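Local coordinates for protein cytochrome P450 (Picrophilus torridus, PDB 2RFB) that is a haem-thiolate cytochrome P450 that probably acts as a monooxygenase, reducing molecular oxygen and inserting one of its atoms into a substrate, at residues E79-D84 / V100-N105; I106-L111 / S116-F121; K122-Y127 / L184-G189. All blocks are in the same frame, centred on the assembly; numbering follows the deposited sequence.

Contact 1 (E79-D84 / V100-N105); sequences EETSND and VRLPVN
Thr81 and Asn105 meet by a methyl rather than by their polar ends: Thr81 CG2 rests 3.8 Å from Asn105 CB and reaches the amide carbon Asn105 CG at 4.2 Å, the two side chains crossing obliquely. At Ser82, the next residue, the CD1 branch of Leu102 lies against CB and CA, 3.8 Å from Ser82 CB and 3.9 Å from Ser82 CA. The same methyl borders Thr81 CG2 at 4.2 Å, so all three touches are van der Waals packing. The threonine is turned with CG2 anti to its own backbone N, which presents the methyl to the other helix and leaves OG1 to bond with Phe77 O one turn earlier. Ser82 OG bonds with Tyr98 OH.

Asn105 is steadied from within its own helix. Its ND2 donates to Arg101 O (2.8 Å, N-H...O angle 159°), coming from 36° above the carbonyl plane, while the backbone N of Asn105 reaches the same oxygen from the opposite face at 3.1 Å. The bond to Arg101 O fixes the rotation of the amide, so that CB, with CG behind it, faces the Thr81 methyl.

The short helical segments run nearly antiparallel (149°) with their axes 9.9 Å apart. By the P450 fold these are the D helix (75-86) and E helix (101-111) of the conserved core bundle, completed by helix 175-206, where Ile197 touches Leu102, and helix 298-315, where Ile307 touches Ser82 and Glu304 touches Leu102.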
# COMPACT_ATOMS: atom_id res chain seq x y z
N GLU A 79 -11.05 -0.87 -15.16
CA GLU A 79 -11.04 -1.72 -16.35
C GLU A 79 -10.61 -0.97 -17.61
O GLU A 79 -9.73 -1.43 -18.32
CB GLU A 79 -12.44 -2.27 -16.60
CG GLU A 79 -12.70 -3.66 -16.10
CD GLU A 79 -14.19 -3.93 -15.86
OE1 GLU A 79 -15.06 -3.56 -16.70
OE2 GLU A 79 -14.50 -4.53 -14.82
N GLU A 80 -11.25 0.17 -17.89
CA GLU A 80 -10.84 1.03 -19.01
C GLU A 80 -9.35 1.35 -18.90
O GLU A 80 -8.60 1.11 -19.83
CB GLU A 80 -11.66 2.34 -19.08
CG GLU A 80 -11.09 3.40 -20.09
CD GLU A 80 -11.68 4.83 -19.95
OE1 GLU A 80 -12.24 5.31 -20.97
OE2 GLU A 80 -11.59 5.47 -18.86
N THR A 81 -8.92 1.86 -17.75
CA THR A 81 -7.52 2.22 -17.61
C THR A 81 -6.57 1.02 -17.81
O THR A 81 -5.58 1.09 -18.58
CB THR A 81 -7.26 2.88 -16.26
OG1 THR A 81 -8.13 4.00 -16.15
CG2 THR A 81 -5.85 3.34 -16.18
N SER A 82 -6.89 -0.07 -17.13
CA SER A 82 -6.00 -1.21 -17.15
C SER A 82 -5.88 -1.69 -18.58
O SER A 82 -4.78 -2.03 -19.05
CB SER A 82 -6.50 -2.29 -16.21
OG SER A 82 -5.83 -3.49 -16.45
N ASN A 83 -7.00 -1.65 -19.32
CA ASN A 83 -6.99 -2.15 -20.67
C ASN A 83 -6.18 -1.27 -21.57
O ASN A 83 -5.41 -1.77 -22.38
CB ASN A 83 -8.40 -2.39 -21.20
CG ASN A 83 -8.40 -2.90 -22.63
OD1 ASN A 83 -8.91 -2.24 -23.53
ND2 ASN A 83 -7.77 -4.05 -22.86
N ASP A 84 -6.32 0.04 -21.43
CA ASP A 84 -5.54 1.01 -22.22
C ASP A 84 -4.02 0.77 -22.12
O ASP A 84 -3.31 0.83 -23.13
CB ASP A 84 -5.83 2.44 -21.75
CG ASP A 84 -7.05 3.04 -22.39
OD1 ASP A 84 -7.37 4.20 -22.03
OD2 ASP A 84 -7.70 2.40 -23.26
N VAL A 100 3.33 0.74 -12.48
CA VAL A 100 3.41 2.10 -11.89
C VAL A 100 2.28 3.00 -12.40
O VAL A 100 1.81 3.88 -11.69
CB VAL A 100 4.78 2.79 -12.21
CG1 VAL A 100 4.72 4.38 -12.24
CG2 VAL A 100 5.86 2.31 -11.28
N ARG A 101 1.86 2.83 -13.64
CA ARG A 101 0.97 3.83 -14.24
C ARG A 101 -0.48 3.65 -13.82
O ARG A 101 -1.30 4.61 -13.84
CB ARG A 101 1.08 3.84 -15.77
CG ARG A 101 2.47 4.17 -16.32
CD ARG A 101 2.35 5.06 -17.59
NE ARG A 101 2.72 4.39 -18.83
CZ ARG A 101 2.21 4.67 -20.04
NH1 ARG A 101 1.26 5.60 -20.21
NH2 ARG A 101 2.63 4.00 -21.10
N LEU A 102 -0.81 2.41 -13.49
CA LEU A 102 -2.18 2.04 -13.21
C LEU A 102 -2.64 2.72 -11.93
O LEU A 102 -3.58 3.50 -11.97
CB LEU A 102 -2.35 0.50 -13.17
CG LEU A 102 -3.71 -0.01 -12.65
CD1 LEU A 102 -4.79 0.07 -13.71
CD2 LEU A 102 -3.60 -1.45 -12.16
N PRO A 103 -1.99 2.45 -10.79
CA PRO A 103 -2.39 3.05 -9.49
C PRO A 103 -2.34 4.59 -9.50
O PRO A 103 -3.17 5.24 -8.88
CB PRO A 103 -1.37 2.48 -8.51
CG PRO A 103 -0.14 2.16 -9.41
CD PRO A 103 -0.85 1.54 -10.61
N VAL A 104 -1.42 5.18 -10.26
CA VAL A 104 -1.38 6.63 -10.32
C VAL A 104 -2.53 7.24 -11.11
O VAL A 104 -2.93 8.35 -10.82
CB VAL A 104 0.04 7.19 -10.75
CG1 VAL A 104 0.33 6.98 -12.21
CG2 VAL A 104 0.15 8.66 -10.42
N ASN A 105 -3.05 6.55 -12.12
CA ASN A 105 -4.26 7.03 -12.83
C ASN A 105 -5.49 6.91 -11.95
O ASN A 105 -6.32 7.80 -11.91
CB ASN A 105 -4.48 6.24 -14.09
CG ASN A 105 -3.77 6.87 -15.31
OD1 ASN A 105 -4.28 7.81 -15.91
ND2 ASN A 105 -2.63 6.32 -15.69

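Contact 2 (I106-L111 / S116-F121); sequences IISKIL and SDMPLF
Ser108 OG is held between its own helix and Met118: it bonds with Asn105 O one turn back, and on its outer side stand Met118 SD at 3.1 Å and Met118 CE at 3.3 Å. Its chi1 of 77° places the hydroxyl between the backbone N and the carbonyl carbon, where it can return to Asn105 O while still facing the thioether. Met118 reaches it by a chain bent at chi2 and chi3.

The larger apolar share belongs to Phe121, whose CB is directed toward the other helix and whose ring, CG anti to the backbone N (chi1 178°), ends among Ile107, Ser108 and Leu111. Ser108 CB approaches it obliquely, 3.4 Å from Phe121 CE2. Leu111 CD1, also oblique, lies 3.5 Å from Phe121 CZ, the Leu111 and Phe121 side chains crossing at about a right angle. Ile107 CG2 sits near the ring plane at the edge, a looser 4.2 Å from Phe121 CZ. Ile107, whose side chain comes within about 4 Å of the haem, links this packing to the cofactor's surroundings.

The loop between the two segments holds Ile113, which touches both Met118 and Phe121. This is the E-to-F connection of the P450 fold, joining helix 101-111 to helix 118-129; Ile186 of helix 175-206 adjoins Ile107, Leu111 and Phe121, and Phe77, Ile78 and Thr81 of helix 75-86 pack on Ile106.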
# COMPACT_ATOMS: atom_id res chain seq x y z
N ILE A 106 -5.60 5.80 -11.22
CA ILE A 106 -6.80 5.51 -10.47
C ILE A 106 -6.90 6.51 -9.33
O ILE A 106 -7.98 7.09 -9.09
CB ILE A 106 -6.79 4.05 -9.88
CG1 ILE A 106 -6.68 3.00 -10.99
CG2 ILE A 106 -8.04 3.79 -9.06
CD1 ILE A 106 -7.46 3.38 -12.24
N ILE A 107 -5.78 6.73 -8.66
CA ILE A 107 -5.76 7.61 -7.53
C ILE A 107 -6.02 9.07 -7.92
O ILE A 107 -6.77 9.79 -7.23
CB ILE A 107 -4.51 7.36 -6.66
CG1 ILE A 107 -4.95 6.98 -5.24
CG2 ILE A 107 -3.53 8.49 -6.67
CD1 ILE A 107 -5.26 8.12 -4.38
N SER A 108 -5.51 9.53 -9.06
CA SER A 108 -5.89 10.86 -9.48
C SER A 108 -7.39 10.99 -9.76
O SER A 108 -7.98 12.09 -9.60
CB SER A 108 -5.11 11.26 -10.70
OG SER A 108 -5.63 10.64 -11.86
N LYS A 109 -8.03 9.90 -10.21
CA LYS A 109 -9.47 9.98 -10.49
C LYS A 109 -10.23 10.12 -9.18
O LYS A 109 -11.10 10.97 -9.07
CB LYS A 109 -9.99 8.77 -11.25
CG LYS A 109 -11.53 8.66 -11.28
CD LYS A 109 -12.21 9.28 -12.51
CE LYS A 109 -13.72 9.06 -12.33
NZ LYS A 109 -14.61 9.21 -13.53
N ILE A 110 -9.91 9.26 -8.23
CA ILE A 110 -10.48 9.31 -6.90
C ILE A 110 -10.18 10.66 -6.25
O ILE A 110 -11.07 11.25 -5.67
CB ILE A 110 -9.98 8.10 -6.04
CG1 ILE A 110 -10.62 6.81 -6.56
CG2 ILE A 110 -10.32 8.27 -4.56
CD1 ILE A 110 -10.03 5.52 -6.00
N LEU A 111 -8.95 11.17 -6.37
CA LEU A 111 -8.68 12.48 -5.75
C LEU A 111 -9.55 13.61 -6.32
O LEU A 111 -9.98 14.51 -5.60
CB LEU A 111 -7.21 12.87 -5.83
CG LEU A 111 -6.22 12.02 -5.02
CD1 LEU A 111 -4.73 12.25 -5.46
CD2 LEU A 111 -6.43 12.19 -3.54
N SER A 116 -6.77 18.17 -17.37
CA SER A 116 -5.70 19.08 -17.80
C SER A 116 -4.48 19.17 -16.85
O SER A 116 -3.50 19.86 -17.16
CB SER A 116 -6.27 20.47 -18.07
OG SER A 116 -6.97 20.97 -16.95
N ASP A 117 -4.53 18.49 -15.71
CA ASP A 117 -3.47 18.57 -14.71
C ASP A 117 -2.79 17.24 -14.53
O ASP A 117 -1.86 17.09 -13.75
CB ASP A 117 -4.01 19.08 -13.38
CG ASP A 117 -4.18 20.57 -13.37
OD1 ASP A 117 -3.45 21.25 -14.16
OD2 ASP A 117 -5.05 21.08 -12.61
N MET A 118 -3.28 16.28 -15.30
CA MET A 118 -2.84 14.91 -15.25
C MET A 118 -1.34 14.76 -15.53
O MET A 118 -0.66 14.10 -14.75
CB MET A 118 -3.70 14.06 -16.19
CG MET A 118 -4.13 12.70 -15.65
SD MET A 118 -4.32 12.62 -13.86
CE MET A 118 -5.95 13.33 -13.71
N PRO A 119 -0.81 15.36 -16.62
CA PRO A 119 0.65 15.20 -16.81
C PRO A 119 1.51 15.67 -15.61
O PRO A 119 2.45 14.97 -15.22
CB PRO A 119 0.95 16.03 -18.09
CG PRO A 119 -0.37 16.19 -18.78
CD PRO A 119 -1.44 16.14 -17.71
N LEU A 120 1.18 16.81 -15.03
CA LEU A 120 1.95 17.34 -13.93
C LEU A 120 1.73 16.52 -12.66
O LEU A 120 2.69 16.24 -11.92
CB LEU A 120 1.59 18.80 -13.69
CG LEU A 120 2.23 19.45 -12.47
CD1 LEU A 120 3.73 19.61 -12.69
CD2 LEU A 120 1.56 20.79 -12.16
N PHE A 121 0.48 16.12 -12.42
CA PHE A 121 0.20 15.25 -11.28
C PHE A 121 1.04 13.96 -11.32
O PHE A 121 1.54 13.52 -10.31
CB PHE A 121 -1.30 14.95 -11.14
CG PHE A 121 -1.62 14.02 -10.00
CD1 PHE A 121 -1.70 14.50 -8.71
CD2 PHE A 121 -1.86 12.67 -10.25
CE1 PHE A 121 -2.01 13.65 -7.63
CE2 PHE A 121 -2.17 11.81 -9.19
CZ PHE A 121 -2.25 12.30 -7.88

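Contact 3 (K122-Y127 / L184-G189); sequences KLWSDY and LLIIGG. With HEM (protoporphyrin IX containing Fe), chain G.
Ile186 meets Trp124 and Ser125 on one side of a helix whose other side, at Gly188 and Gly189, is pressed against the haem. Its CD1 lies 3.4 Å from Trp124 CZ3 and 4.1 Å from Trp124 CH2, an oblique approach to the benzene end of the indole, with the two side chains crossing near a right angle. The other branch, Ile186 CG2, abuts Ser125 OG at 3.8 Å. Trp124 carries CG anti to the backbone N (chi1 -176°), which swings the indole out so that its far end comes to the isoleucine.

Across the helix, Gly189 CA stands 3.1 Å from HEM C2C, an approach that a residue without a side chain permits. Gly188 O bonds with Thr192 OG1 and Gly189 O with Thr193 OG1. The sequence Gly-Gly-Asn-Glu-Thr-Thr is the signature of the distal P450 helix, and the Gly188-Thr192 bond is its familiar distortion, associated in the family with oxygen activation. Leu184 CG touches HEM CMD at 3.8 Å.

The F helix (118-129) thus backs the distal helix 175-206; Met144 of helix 136-153 touches Trp124, while from helix 101-111 Val104 adjoins Ser125 and Leu111 adjoins Ile186.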
# COMPACT_ATOMS: atom_id res chain seq x y z
N LYS A 122 1.20 13.40 -12.50
CA LYS A 122 1.96 12.16 -12.61
C LYS A 122 3.47 12.40 -12.36
O LYS A 122 4.13 11.59 -11.70
CB LYS A 122 1.74 11.51 -13.98
CG LYS A 122 0.33 10.92 -14.23
CD LYS A 122 0.10 10.96 -15.77
CE LYS A 122 -0.97 9.97 -16.31
NZ LYS A 122 -0.82 9.80 -17.84
N LEU A 123 4.00 13.52 -12.83
CA LEU A 123 5.39 13.87 -12.54
C LEU A 123 5.57 14.09 -11.03
O LEU A 123 6.43 13.47 -10.39
CB LEU A 123 5.82 15.09 -13.36
CG LEU A 123 7.30 15.32 -13.67
CD1 LEU A 123 7.88 14.25 -14.58
CD2 LEU A 123 7.47 16.70 -14.31
N TRP A 124 4.72 14.91 -10.44
CA TRP A 124 4.76 15.14 -9.02
C TRP A 124 4.62 13.85 -8.26
O TRP A 124 5.42 13.53 -7.38
CB TRP A 124 3.65 16.11 -8.64
CG TRP A 124 3.63 16.52 -7.22
CD1 TRP A 124 4.53 17.31 -6.57
CD2 TRP A 124 2.62 16.20 -6.26
NE1 TRP A 124 4.14 17.51 -5.27
CE2 TRP A 124 2.96 16.85 -5.06
CE3 TRP A 124 1.44 15.46 -6.32
CZ2 TRP A 124 2.19 16.76 -3.92
CZ3 TRP A 124 0.67 15.38 -5.20
CH2 TRP A 124 1.05 16.02 -4.00
N SER A 125 3.59 13.08 -8.58
CA SER A 125 3.45 11.75 -7.97
C SER A 125 4.76 10.88 -8.02
O SER A 125 5.19 10.34 -7.01
CB SER A 125 2.26 11.02 -8.59
OG SER A 125 2.32 9.63 -8.27
N ASP A 126 5.42 10.79 -9.17
CA ASP A 126 6.71 10.10 -9.25
C ASP A 126 7.79 10.63 -8.29
O ASP A 126 8.45 9.85 -7.59
CB ASP A 126 7.27 10.15 -10.66
CG ASP A 126 7.00 8.90 -11.45
OD1 ASP A 126 6.46 7.90 -10.89
OD2 ASP A 126 7.35 8.94 -12.67
N TYR A 127 7.98 11.94 -8.25
CA TYR A 127 8.89 12.51 -7.28
C TYR A 127 8.57 12.15 -5.83
O TYR A 127 9.48 11.98 -5.01
CB TYR A 127 8.91 14.02 -7.39
CG TYR A 127 9.69 14.56 -8.57
CD1 TYR A 127 9.03 15.03 -9.70
CD2 TYR A 127 11.07 14.59 -8.55
CE1 TYR A 127 9.73 15.54 -10.77
CE2 TYR A 127 11.79 15.11 -9.64
CZ TYR A 127 11.10 15.57 -10.73
OH TYR A 127 11.79 16.05 -11.80
N LEU A 184 -0.53 11.41 1.67
CA LEU A 184 -0.56 10.09 2.31
C LEU A 184 -1.33 9.14 1.47
O LEU A 184 -0.92 8.01 1.34
CB LEU A 184 -1.15 10.14 3.71
CG LEU A 184 -1.44 8.84 4.45
CD1 LEU A 184 -0.17 8.02 4.58
CD2 LEU A 184 -2.04 9.15 5.84
N LEU A 185 -2.43 9.55 0.88
CA LEU A 185 -3.12 8.65 -0.08
C LEU A 185 -2.31 8.24 -1.30
O LEU A 185 -2.44 7.11 -1.82
CB LEU A 185 -4.43 9.28 -0.56
CG LEU A 185 -5.37 9.62 0.61
CD1 LEU A 185 -6.61 10.38 0.10
CD2 LEU A 185 -5.72 8.35 1.31
N ILE A 186 -1.47 9.15 -1.79
CA ILE A 186 -0.77 8.87 -3.02
C ILE A 186 0.37 7.94 -2.67
O ILE A 186 0.65 6.99 -3.37
CB ILE A 186 -0.22 10.17 -3.69
CG1 ILE A 186 -1.34 10.99 -4.32
CG2 ILE A 186 0.80 9.85 -4.80
CD1 ILE A 186 -0.99 12.47 -4.48
N ILE A 187 1.03 8.22 -1.56
CA ILE A 187 2.24 7.49 -1.25
C ILE A 187 1.90 6.11 -0.78
O ILE A 187 2.58 5.18 -1.16
CB ILE A 187 3.10 8.21 -0.21
CG1 ILE A 187 3.62 9.52 -0.83
CG2 ILE A 187 4.22 7.25 0.28
CD1 ILE A 187 4.06 10.51 0.20
N GLY A 188 0.83 5.95 -0.01
CA GLY A 188 0.50 4.63 0.50
C GLY A 188 -0.18 3.72 -0.50
O GLY A 188 -0.27 2.52 -0.29
N GLY A 189 -0.70 4.26 -1.58
CA GLY A 189 -1.35 3.37 -2.53
C GLY A 189 -0.57 3.02 -3.81
O GLY A 189 -0.92 2.03 -4.49
CHA HEM G . -2.08 1.86 5.89
CHB HEM G . -0.20 -1.99 3.45
CHC HEM G . -2.38 -0.21 -0.62
CHD HEM G . -3.65 3.95 1.61
C1A HEM G . -1.43 0.65 5.57
C2A HEM G . -0.78 -0.22 6.52
C3A HEM G . -0.27 -1.28 5.81
C4A HEM G . -0.62 -1.07 4.45
CMA HEM G . 0.57 -2.59 6.24
CAA HEM G . -0.71 0.04 8.07
CBA HEM G . 0.55 0.84 8.48
CGA HEM G . 0.51 0.87 9.98
O1A HEM G . -0.29 0.10 10.63
O2A HEM G . 1.28 1.68 10.54
C1B HEM G . -0.65 -1.86 2.12
C2B HEM G . -0.55 -2.83 1.06
C3B HEM G . -1.17 -2.25 -0.02
C4B HEM G . -1.65 -0.97 0.35
CMB HEM G . 0.17 -4.24 1.27
CAB HEM G . -1.48 -2.60 -1.56
CBB HEM G . -1.50 -3.93 -2.08
C1C HEM G . -3.04 1.06 -0.45
C2C HEM G . -3.86 1.92 -1.34
C3C HEM G . -4.16 3.05 -0.66
C4C HEM G . -3.55 2.98 0.61
CMC HEM G . -4.38 1.70 -2.84
CAC HEM G . -5.06 4.26 -1.14
CBC HEM G . -4.62 5.53 -1.11
C1D HEM G . -3.34 3.74 3.00
C2D HEM G . -3.56 4.69 4.06
C3D HEM G . -3.04 4.01 5.34
C4D HEM G . -2.60 2.73 4.93
CMD HEM G . -4.14 6.14 3.98
CAD HEM G . -2.96 4.47 6.83
CBD HEM G . -4.34 4.18 7.48
CGD HEM G . -4.34 4.62 8.91
O1D HEM G . -3.22 4.87 9.46
O2D HEM G . -5.45 4.74 9.50
NA HEM G . -1.32 0.09 4.30
NB HEM G . -1.37 -0.72 1.65
NC HEM G . -2.90 1.78 0.74
ND HEM G . -2.76 2.58 3.55
FE HEM G . -2.30 0.91 2.60

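In the fold
All three contacts are buried and joined in series along the chain. Helix 101-111 serves contacts 1 and 2, helix 118-129 serves contacts 2 and 3, and helix 175-206 ties the set to the haem. Contact 3 lies nearest the chain centre, about 11 Å between centres, against 16 Å and 18 Å for contacts 1 and 2. In contact 1 a threonine methyl and the CB atoms of a serine and an asparagine pack with a leucine; a sulfur-hydroxyl meeting and an aromatic ring mark contact 2, and one isoleucine against an indole marks contact 3. They also touch directly: Phe121 CE1 comes 3.5 Å from Ile186 CD1.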